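PDB 3AW8: phosphoribosylaminoimidazole carboxylase, ATPase subunit from Thermus thermophilus, which probably catalyses the ATP-dependent carboxylation of 5-aminoimidazole ribonucleotide with bicarbonate to N5-carboxyaminoimidazole ribonucleotide in purine biosynthesis. Local coordinates for residues 296-300 against 342-346. Sequence-based numbering, arbitrary orientation.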
# COMPACT_ATOMS: atom_id res chain seq x y z
N PRO A 296 6.36 1.50 15.34
CA PRO A 296 4.95 1.84 15.14
C PRO A 296 4.70 3.31 14.83
O PRO A 296 5.45 4.18 15.26
CB PRO A 296 4.31 1.43 16.46
CG PRO A 296 5.39 1.70 17.44
CD PRO A 296 6.63 1.17 16.75
N ARG A 297 3.65 3.57 14.06
CA ARG A 297 3.26 4.92 13.71
C ARG A 297 2.04 5.21 14.56
O ARG A 297 0.92 4.85 14.20
CB ARG A 297 2.88 5.03 12.23
CG ARG A 297 4.04 4.92 11.24
CD ARG A 297 3.50 4.91 9.82
NE ARG A 297 4.53 4.69 8.81
CZ ARG A 297 4.27 4.33 7.56
NH1 ARG A 297 5.26 4.15 6.70
NH2 ARG A 297 3.02 4.13 7.17
N GLY A 298 2.26 5.83 15.71
CA GLY A 298 1.16 6.14 16.60
C GLY A 298 0.51 4.90 17.19
O GLY A 298 1.20 4.01 17.68
N GLN A 299 -0.81 4.86 17.14
CA GLN A 299 -1.57 3.74 17.69
C GLN A 299 -2.60 3.20 16.70
O GLN A 299 -3.25 3.95 15.99
CB GLN A 299 -2.31 4.17 18.95
CG GLN A 299 -1.48 4.22 20.19
CD GLN A 299 -2.29 4.77 21.34
OE1 GLN A 299 -2.66 5.94 21.35
NE2 GLN A 299 -2.60 3.91 22.31
N SER A 300 -2.76 1.88 16.69
CA SER A 300 -3.69 1.27 15.77
C SER A 300 -4.68 0.35 16.43
O SER A 300 -4.42 -0.24 17.48
CB SER A 300 -2.93 0.49 14.70
OG SER A 300 -2.05 1.34 14.00
N ARG A 342 -5.71 4.27 12.57
CA ARG A 342 -4.42 4.72 13.07
C ARG A 342 -4.49 6.19 13.48
O ARG A 342 -4.55 7.07 12.63
CB ARG A 342 -3.35 4.53 11.99
CG ARG A 342 -1.94 4.63 12.50
CD ARG A 342 -1.00 5.01 11.38
NE ARG A 342 -1.29 6.37 10.93
CZ ARG A 342 -1.11 7.46 11.67
NH1 ARG A 342 -0.64 7.35 12.90
NH2 ARG A 342 -1.40 8.66 11.18
N ARG A 343 -4.49 6.43 14.78
CA ARG A 343 -4.52 7.79 15.31
C ARG A 343 -3.20 8.01 16.04
O ARG A 343 -2.40 7.08 16.17
CB ARG A 343 -5.70 7.97 16.28
CG ARG A 343 -7.07 7.67 15.69
CD ARG A 343 -7.25 8.32 14.32
NE ARG A 343 -6.79 9.70 14.32
CZ ARG A 343 -6.54 10.41 13.22
NH1 ARG A 343 -6.72 9.88 12.02
NH2 ARG A 343 -6.11 11.66 13.33
N ASP A 344 -2.96 9.23 16.52
CA ASP A 344 -1.70 9.49 17.22
C ASP A 344 -1.87 9.75 18.72
O ASP A 344 -0.94 10.23 19.37
CB ASP A 344 -0.96 10.66 16.57
CG ASP A 344 -0.62 10.39 15.12
OD1 ASP A 344 -1.55 10.42 14.28
OD2 ASP A 344 0.57 10.13 14.82
N GLY A 345 -3.04 9.43 19.24
CA GLY A 345 -3.32 9.62 20.65
C GLY A 345 -4.40 8.64 21.08
O GLY A 345 -5.42 8.52 20.40
N LEU A 346 -4.18 7.96 22.20
CA LEU A 346 -5.14 6.98 22.69
C LEU A 346 -6.57 7.50 22.75
O LEU A 346 -7.52 6.76 22.49
CB LEU A 346 -4.71 6.45 24.06
CG LEU A 346 -5.41 5.16 24.53
CD1 LEU A 346 -4.57 4.48 25.60
CD2 LEU A 346 -6.81 5.48 25.03
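R342 reaches past S300 to R297: its CG lies 3.6 Å from S300 OG, and the bend at chi3 (66°) turns the guanidinium back so that NH1 donates to R297 O at 3.2 Å. That oxygen lies close to the guanidinium plane, whereas NH1 stands well above the carbonyl plane of R297. On its other side NH1 makes a long, weak salt bridge to D344 OD1 (3.5 Å), and NH2 pairs with E275 of the second subunit, so the group ties the strand end to the dimer interface. A leucine in its place would probably leave R297 O without this donor and that E275 without one of its two arginine partners. Next comes R343, paired with Q299 in an antiparallel hydrogen-bonded pair: Q299 N to R343 O is 2.9 Å, R343 N to Q299 O 3.0 Å. This joins strands 299-306 and 335-343, neighbours in the large antiparallel sheet, where the C-terminal domain continues the sheet of the ATP-grasp region. At D344 the strand has ended, and G345 sits at the N-cap position of helix 346-357. Over that helix start lies the extended Q299 side chain, its NE2 3.7 Å from L346 CB.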